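PDB 5BSZ: N-methyltransferase from Streptoalloteichus sp. ATCC 53650, which probably catalyses the N-methylation of a deoxysugar in the making of kedarcidin, with S-adenosylmethionine as the methyl donor. Local coordinates for residues 34-39 with 145-150; 49-54 with 60-65. One frame throughout, in Å; residues are numbered along the deposited sequence.

Interaction 1: residues 34-39 with 145-150; sequences AEWVRR and VIDPWW. With THM (thymidine), chain G.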
loop_
_atom_site.group_PDB
_atom_site.type_symbol
_atom_site.label_atom_id
_atom_site.label_comp_id
_atom_site.label_asym_id
_atom_site.label_seq_id
_atom_site.Cartn_x
_atom_site.Cartn_y
_atom_site.Cartn_z
ATOM N N ALA A 34 36.293 6.723 -8.404
ATOM C CA ALA A 34 37.112 7.903 -8.136
ATOM C C ALA A 34 38.422 7.847 -8.918
ATOM O O ALA A 34 38.890 8.836 -9.474
ATOM C CB ALA A 34 37.354 8.047 -6.657
ATOM N N GLU A 35 38.998 6.653 -8.990
ATOM C CA GLU A 35 40.203 6.431 -9.780
ATOM C C GLU A 35 40.037 6.723 -11.261
ATOM O O GLU A 35 40.936 7.354 -11.889
ATOM C CB GLU A 35 40.759 5.019 -9.481
ATOM C CG GLU A 35 41.986 4.583 -10.270
ATOM C CD GLU A 35 43.144 5.552 -10.164
ATOM O OE1 GLU A 35 43.909 5.640 -11.162
ATOM O OE2 GLU A 35 43.228 6.322 -9.165
ATOM N N TRP A 36 38.921 6.280 -11.863
ATOM C CA TRP A 36 38.677 6.712 -13.245
ATOM C C TRP A 36 38.823 8.212 -13.425
ATOM O O TRP A 36 39.458 8.693 -14.360
ATOM C CB TRP A 36 37.287 6.390 -13.775
ATOM C CG TRP A 36 36.847 4.974 -13.686
ATOM C CD1 TRP A 36 37.632 3.856 -13.670
ATOM C CD2 TRP A 36 35.485 4.522 -13.605
ATOM N NE1 TRP A 36 36.838 2.729 -13.544
ATOM C CE2 TRP A 36 35.520 3.105 -13.543
ATOM C CE3 TRP A 36 34.245 5.173 -13.600
ATOM C CZ2 TRP A 36 34.366 2.333 -13.469
ATOM C CZ3 TRP A 36 33.083 4.391 -13.525
ATOM C CH2 TRP A 36 33.159 2.997 -13.472
ATOM N N VAL A 37 38.158 8.963 -12.556
ATOM C CA VAL A 37 38.132 10.416 -12.668
ATOM C C VAL A 37 39.567 10.965 -12.507
ATOM O O VAL A 37 40.033 11.737 -13.341
ATOM C CB VAL A 37 37.222 11.049 -11.579
ATOM C CG1 VAL A 37 37.307 12.581 -11.647
ATOM C CG2 VAL A 37 35.770 10.593 -11.756
ATOM N N ARG A 38 40.256 10.548 -11.456
ATOM C CA ARG A 38 41.603 11.039 -11.149
ATOM C C ARG A 38 42.528 10.857 -12.370
ATOM O O ARG A 38 43.228 11.768 -12.825
ATOM C CB ARG A 38 42.178 10.307 -9.923
ATOM C CG ARG A 38 43.637 10.695 -9.607
ATOM C CD ARG A 38 44.356 9.688 -8.708
ATOM N NE ARG A 38 44.785 8.583 -9.551
ATOM C CZ ARG A 38 45.823 8.647 -10.396
ATOM N NH1 ARG A 38 46.646 9.699 -10.411
ATOM N NH2 ARG A 38 46.057 7.614 -11.197
ATOM N N ARG A 39 42.470 9.654 -12.925
ATOM C CA ARG A 39 43.345 9.227 -14.010
ATOM C C ARG A 39 43.073 10.005 -15.274
ATOM O O ARG A 39 44.002 10.535 -15.897
ATOM C CB ARG A 39 43.171 7.722 -14.244
ATOM C CG ARG A 39 44.033 7.095 -15.319
ATOM C CD ARG A 39 43.544 5.688 -15.653
ATOM N NE ARG A 39 43.419 5.568 -17.102
ATOM C CZ ARG A 39 43.589 4.452 -17.796
ATOM N NH1 ARG A 39 43.461 4.484 -19.116
ATOM N NH2 ARG A 39 43.862 3.308 -17.184
ATOM N N VAL A 145 34.218 15.319 -16.965
ATOM C CA VAL A 145 34.074 13.844 -16.978
ATOM C C VAL A 145 32.633 13.426 -16.685
ATOM O O VAL A 145 32.077 13.633 -15.592
ATOM C CB VAL A 145 35.001 13.168 -15.960
ATOM C CG1 VAL A 145 34.988 11.671 -16.042
ATOM C CG2 VAL A 145 36.444 13.653 -16.066
ATOM N N ILE A 146 32.033 12.768 -17.667
ATOM C CA ILE A 146 30.651 12.228 -17.523
ATOM C C ILE A 146 30.668 10.707 -17.579
ATOM O O ILE A 146 31.221 10.117 -18.527
ATOM C CB ILE A 146 29.776 12.740 -18.661
ATOM C CG1 ILE A 146 29.698 14.261 -18.606
ATOM C CG2 ILE A 146 28.388 12.108 -18.594
ATOM C CD1 ILE A 146 29.053 14.874 -19.832
ATOM N N ASP A 147 30.184 10.111 -16.492
ATOM C CA ASP A 147 29.906 8.693 -16.409
ATOM C C ASP A 147 28.447 8.535 -16.866
ATOM O O ASP A 147 27.514 8.785 -16.101
ATOM C CB ASP A 147 30.084 8.189 -14.969
ATOM C CG ASP A 147 29.828 6.675 -14.816
ATOM O OD1 ASP A 147 29.733 5.961 -15.856
ATOM O OD2 ASP A 147 29.684 6.217 -13.644
ATOM N N PRO A 148 28.251 8.231 -18.149
ATOM C CA PRO A 148 26.935 8.255 -18.755
ATOM C C PRO A 148 26.068 7.126 -18.225
ATOM O O PRO A 148 26.578 6.164 -17.646
ATOM C CB PRO A 148 27.239 8.052 -20.254
ATOM C CG PRO A 148 28.389 7.124 -20.220
ATOM C CD PRO A 148 29.230 7.600 -19.051
ATOM N N TRP A 149 24.761 7.278 -18.366
ATOM C CA TRP A 149 23.851 6.128 -18.187
ATOM C C TRP A 149 23.902 5.341 -19.504
ATOM O O TRP A 149 24.618 5.757 -20.466
ATOM C CB TRP A 149 22.438 6.652 -17.876
ATOM C CG TRP A 149 21.411 5.570 -17.630
ATOM C CD1 TRP A 149 20.247 5.404 -18.324
ATOM C CD2 TRP A 149 21.455 4.491 -16.683
ATOM N NE1 TRP A 149 19.575 4.317 -17.864
ATOM C CE2 TRP A 149 20.297 3.727 -16.863
ATOM C CE3 TRP A 149 22.347 4.106 -15.690
ATOM C CZ2 TRP A 149 20.015 2.593 -16.097
ATOM C CZ3 TRP A 149 22.049 2.990 -14.914
ATOM C CH2 TRP A 149 20.906 2.224 -15.148
ATOM N N TRP A 150 23.221 4.187 -19.508
ATOM C CA TRP A 150 23.086 3.338 -20.690
ATOM C C TRP A 150 22.433 4.026 -21.872
ATOM O O TRP A 150 21.731 5.027 -21.722
ATOM C CB TRP A 150 22.443 1.972 -20.359
ATOM C CG TRP A 150 23.159 1.268 -19.241
ATOM C CD1 TRP A 150 22.777 1.212 -17.904
ATOM C CD2 TRP A 150 24.413 0.584 -19.314
ATOM N NE1 TRP A 150 23.724 0.508 -17.154
ATOM C CE2 TRP A 150 24.723 0.103 -18.004
ATOM C CE3 TRP A 150 25.311 0.305 -20.362
ATOM C CZ2 TRP A 150 25.906 -0.604 -17.735
ATOM C CZ3 TRP A 150 26.464 -0.432 -20.088
ATOM C CH2 TRP A 150 26.748 -0.876 -18.796
HETATM O "O5'" THM G . 22.786 -1.711 -12.299
HETATM C "C5'" THM G . 21.683 -2.443 -12.872
HETATM C "C4'" THM G . 21.119 -1.731 -14.106
HETATM O "O4'" THM G . 22.204 -1.832 -15.032
HETATM C "C3'" THM G . 19.893 -2.381 -14.807
HETATM O "O3'" THM G . 18.780 -1.468 -14.918
HETATM C "C2'" THM G . 20.337 -2.858 -16.204
HETATM C "C1'" THM G . 21.696 -2.150 -16.330
HETATM N N1 THM G . 22.797 -2.724 -17.122
HETATM C C2 THM G . 22.609 -2.440 -18.488
HETATM O O2 THM G . 21.557 -1.849 -18.773
HETATM N N3 THM G . 23.472 -2.799 -19.435
HETATM C C4 THM G . 24.610 -3.417 -19.117
HETATM O O4 THM G . 25.444 -3.739 -20.026
HETATM C C5 THM G . 24.842 -3.704 -17.686
HETATM C C5M THM G . 26.137 -4.419 -17.406
HETATM C C6 THM G . 23.927 -3.322 -16.711
#

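Interaction 2: residues 49-54 with 60-65; sequences RSLLDV and EHLAHL. With SAH (S-adenosyl-L-homocysteine), chain B.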
loop_
_atom_site.group_PDB
_atom_site.type_symbol
_atom_site.label_atom_id
_atom_site.label_comp_id
_atom_site.label_asym_id
_atom_site.label_seq_id
_atom_site.Cartn_x
_atom_site.Cartn_y
_atom_site.Cartn_z
ATOM N N ARG A 49 44.076 20.300 -9.355
ATOM C CA ARG A 49 43.942 20.158 -7.883
ATOM C C ARG A 49 42.582 20.521 -7.312
ATOM O O ARG A 49 42.326 20.331 -6.122
ATOM C CB ARG A 49 45.019 20.944 -7.126
ATOM C CG ARG A 49 44.958 22.447 -7.284
ATOM C CD ARG A 49 45.994 23.239 -6.470
ATOM N NE ARG A 49 46.166 22.917 -5.047
ATOM C CZ ARG A 49 45.537 23.422 -3.983
ATOM N NH1 ARG A 49 45.917 22.985 -2.783
ATOM N NH2 ARG A 49 44.530 24.313 -4.033
ATOM N N SER A 50 41.723 21.075 -8.161
ATOM C CA SER A 50 40.381 21.434 -7.775
ATOM C C SER A 50 39.364 20.653 -8.616
ATOM O O SER A 50 39.575 20.415 -9.803
ATOM C CB SER A 50 40.115 22.926 -7.932
ATOM O OG SER A 50 40.196 23.346 -9.260
ATOM N N LEU A 51 38.277 20.276 -7.949
ATOM C CA LEU A 51 37.262 19.383 -8.573
ATOM C C LEU A 51 35.876 19.674 -8.012
ATOM O O LEU A 51 35.682 19.818 -6.782
ATOM C CB LEU A 51 37.621 17.920 -8.331
ATOM C CG LEU A 51 36.641 16.899 -8.963
ATOM C CD1 LEU A 51 37.387 15.711 -9.515
ATOM C CD2 LEU A 51 35.606 16.441 -7.970
ATOM N N LEU A 52 34.905 19.749 -8.920
ATOM C CA LEU A 52 33.496 19.777 -8.559
ATOM C C LEU A 52 32.726 18.513 -8.998
ATOM O O LEU A 52 32.824 18.114 -10.149
ATOM C CB LEU A 52 32.868 20.996 -9.201
ATOM C CG LEU A 52 31.340 21.061 -9.122
ATOM C CD1 LEU A 52 30.875 21.423 -7.725
ATOM C CD2 LEU A 52 30.669 21.969 -10.108
ATOM N N ASP A 53 32.071 17.845 -8.048
ATOM C CA ASP A 53 31.233 16.662 -8.313
ATOM C C ASP A 53 29.753 17.054 -8.255
ATOM O O ASP A 53 29.196 17.452 -7.214
ATOM C CB ASP A 53 31.582 15.519 -7.364
ATOM C CG ASP A 53 30.818 14.212 -7.662
ATOM O OD1 ASP A 53 30.422 14.028 -8.841
ATOM O OD2 ASP A 53 30.642 13.399 -6.712
ATOM N N VAL A 54 29.115 16.965 -9.421
ATOM C CA VAL A 54 27.745 17.416 -9.655
ATOM C C VAL A 54 26.772 16.233 -9.509
ATOM O O VAL A 54 26.947 15.204 -10.149
ATOM C CB VAL A 54 27.595 18.045 -11.047
ATOM C CG1 VAL A 54 26.164 18.464 -11.304
ATOM C CG2 VAL A 54 28.555 19.223 -11.190
ATOM N N GLU A 60 30.466 10.340 -1.149
ATOM C CA GLU A 60 31.461 9.321 -1.006
ATOM C C GLU A 60 32.566 9.333 -2.056
ATOM O O GLU A 60 33.737 9.074 -1.718
ATOM C CB GLU A 60 30.800 7.956 -0.866
ATOM C CG GLU A 60 31.834 6.891 -0.624
ATOM C CD GLU A 60 32.110 6.712 0.859
ATOM O OE1 GLU A 60 32.822 5.742 1.184
ATOM O OE2 GLU A 60 31.588 7.502 1.676
ATOM N N HIS A 61 32.239 9.611 -3.319
ATOM C CA HIS A 61 33.291 9.754 -4.296
ATOM C C HIS A 61 34.205 10.940 -3.889
ATOM O O HIS A 61 35.423 10.863 -4.027
ATOM C CB HIS A 61 32.774 10.018 -5.711
ATOM C CG HIS A 61 32.101 8.837 -6.357
ATOM N ND1 HIS A 61 30.731 8.702 -6.434
ATOM C CD2 HIS A 61 32.620 7.755 -6.993
ATOM C CE1 HIS A 61 30.441 7.567 -7.055
ATOM N NE2 HIS A 61 31.564 6.994 -7.442
ATOM N N LEU A 62 33.618 12.046 -3.457
ATOM C CA LEU A 62 34.438 13.193 -3.029
ATOM C C LEU A 62 35.430 12.829 -1.902
ATOM O O LEU A 62 36.567 13.328 -1.863
ATOM C CB LEU A 62 33.522 14.372 -2.606
ATOM C CG LEU A 62 32.933 15.231 -3.707
ATOM C CD1 LEU A 62 31.882 16.190 -3.134
ATOM C CD2 LEU A 62 34.083 15.946 -4.381
ATOM N N ALA A 63 35.000 11.950 -1.004
ATOM C CA ALA A 63 35.843 11.509 0.107
ATOM C C ALA A 63 37.070 10.787 -0.416
ATOM O O ALA A 63 38.162 10.945 0.137
ATOM C CB ALA A 63 35.052 10.657 1.100
ATOM N N HIS A 64 36.927 10.046 -1.518
ATOM C CA HIS A 64 38.114 9.571 -2.226
ATOM C C HIS A 64 38.883 10.612 -2.998
ATOM O O HIS A 64 40.114 10.644 -2.995
ATOM C CB HIS A 64 37.792 8.380 -3.141
ATOM C CG HIS A 64 37.243 7.207 -2.385
ATOM N ND1 HIS A 64 38.021 6.150 -1.990
ATOM C CD2 HIS A 64 36.005 6.957 -1.897
ATOM C CE1 HIS A 64 37.282 5.273 -1.334
ATOM N NE2 HIS A 64 36.053 5.744 -1.259
ATOM N N LEU A 65 38.182 11.460 -3.707
ATOM C CA LEU A 65 38.864 12.361 -4.590
ATOM C C LEU A 65 39.658 13.472 -3.873
ATOM O O LEU A 65 40.642 13.966 -4.413
ATOM C CB LEU A 65 37.834 12.946 -5.513
ATOM C CG LEU A 65 37.412 11.926 -6.605
ATOM C CD1 LEU A 65 36.052 12.374 -7.098
ATOM C CD2 LEU A 65 38.341 11.875 -7.792
HETATM N N SAH B . 26.852 10.746 -8.255
HETATM C CA SAH B . 26.285 10.050 -7.039
HETATM C CB SAH B . 24.751 10.159 -6.900
HETATM C CG SAH B . 23.834 9.005 -7.227
HETATM S SD SAH B . 22.101 9.215 -6.999
HETATM C C SAH B . 26.882 8.674 -7.070
HETATM O O SAH B . 27.508 8.215 -8.016
HETATM O OXT SAH B . 26.879 8.033 -6.064
HETATM C "C5'" SAH B . 21.627 10.566 -8.044
HETATM C "C4'" SAH B . 21.695 11.883 -7.247
HETATM O "O4'" SAH B . 21.378 13.003 -8.096
HETATM C "C3'" SAH B . 20.667 11.958 -6.122
HETATM O "O3'" SAH B . 21.381 12.189 -4.911
HETATM C "C2'" SAH B . 19.762 13.149 -6.398
HETATM O "O2'" SAH B . 19.416 13.882 -5.196
HETATM C "C1'" SAH B . 20.598 13.940 -7.370
HETATM N N9 SAH B . 19.839 14.782 -8.314
HETATM C C8 SAH B . 18.689 14.461 -8.980
HETATM N N7 SAH B . 18.280 15.503 -9.738
HETATM C C5 SAH B . 19.166 16.509 -9.515
HETATM C C6 SAH B . 19.300 17.883 -9.991
HETATM N N6 SAH B . 18.358 18.302 -10.857
HETATM N N1 SAH B . 20.369 18.589 -9.557
HETATM C C2 SAH B . 21.250 18.114 -8.671
HETATM N N3 SAH B . 21.206 16.861 -8.185
HETATM C C4 SAH B . 20.204 16.038 -8.576
HETATM O O HOH W 1 29.292 11.240 -7.143
HETATM O O HOH W 2 30.781 12.606 -4.144
#

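Interaction 1: residues 34-39 with 145-150
Asp-147 OD2 accepts a hydrogen bond from the backbone N of Thr-115 and also meets the rim of the Trp-36 indole, lying near the ring plane 3.9 Å from CZ3. Carboxylate and indole are turned almost perpendicular, their planes 86° apart. A chi1 of -179°, with CG anti to the backbone N, sets the carboxylate of Asp-147 where OD2 can meet this rim, while its OD1 forms a salt bridge with Arg-238. The apolar part of the contact is looser: Val-37 CG2 and Val-145 CG1 approach to 4.5 Å. Further along, the segment 145-150 reaches the thymidine pocket. The Trp-150 indole covers one face of the thymine base, with N3 of the thymidine 3.4 Å above the plane of the indole and over the indole's centre, and Arg-238 makes a cation-pi contact with the same side chain. With an alanine in place of Trp-150, the base would probably lose this flat cover and Arg-238 its aromatic partner. Strand 143-146 runs between strands 110-113 and 240-245 of the mixed sheet; helix 30-44 packs on it, and Leu-240 touches Trp-36, Val-145 and Asp-147.

Interaction 2: residues 49-54 with 60-65
Strand 50-54 and helix 60-65 run nearly antiparallel, their short axes 167° apart in direction and 9.6 Å apart at closest approach. The backbones come nearest at Asp-53 and Leu-62, with 7.1 Å between their CA atoms. These are the first strand and helix of a beta-alpha-beta unit completed by strand 71-76, and the glycine-rich turn joining them is the hallmark of Rossmann-like methyltransferases.

Leucines fill the part of the interface away from the ligand. Leu-51 CD2 touches Leu-62 CD2 at 3.9 Å and also reaches Leu-65 CD1, the Leu-51 and Leu-65 side chains crossing at about a right angle. Closer to the turn, Asp-53 lays its aliphatic CB against Leu-62 CG, 3.9 Å away, and its OD2 comes close to CB of His-61 at the start of the helix. There no direct hydrogen bond links the two segments; two waters do the work. One donates to Asp-53 OD2 at 2.6 Å and accepts from the amino N of S-adenosyl-L-homocysteine at 2.7 Å, and it is also hydrogen-bonded to His-61 ND1. The other donates to the same OD2 and accepts from the backbone N of Leu-62, 3.0 Å away. The His-61 ring is placed by a chi1 of -71°, which turns CG anti to the carbonyl carbon; its edge then faces the ligand carboxylate, CE1 lying 3.2 Å from O of S-adenosyl-L-homocysteine. With water at ND1 and Glu-33 OE1 at NE2, both ring nitrogens of His-61 are bonded, which would restrain the rotation of the ring.

Asp-53 therefore acts on the ligand amino group through water, as a second-shell residue. Its negative charge, near the first turn of the helix, would probably favour a positively charged amino group at this end of the cofactor pocket.

How the interactions relate
Both interactions are buried and belong to the same mixed sheet, each joining a helix to one of its parallel strands. They meet directly: Val-37 of interaction 1 packs on Leu-51 and Leu-65 of interaction 2, CG1 of Val-37 lying 3.8 Å from CD1 of Leu-51, and Ala-34 rests on His-64 and Leu-65, so helix 30-44, part of interaction 1, also packs against both elements of interaction 2. Their centres are about 11 Å apart. Interaction 2 has the fuller leucine packing and touches the cofactor product partly through a water; interaction 1 is smaller and more mixed in chemistry, and leads on through Trp-149 and Trp-150 to thymidine. Thr-115, a cofactor-binding residue, lies close to Asp-147 and His-61 alike.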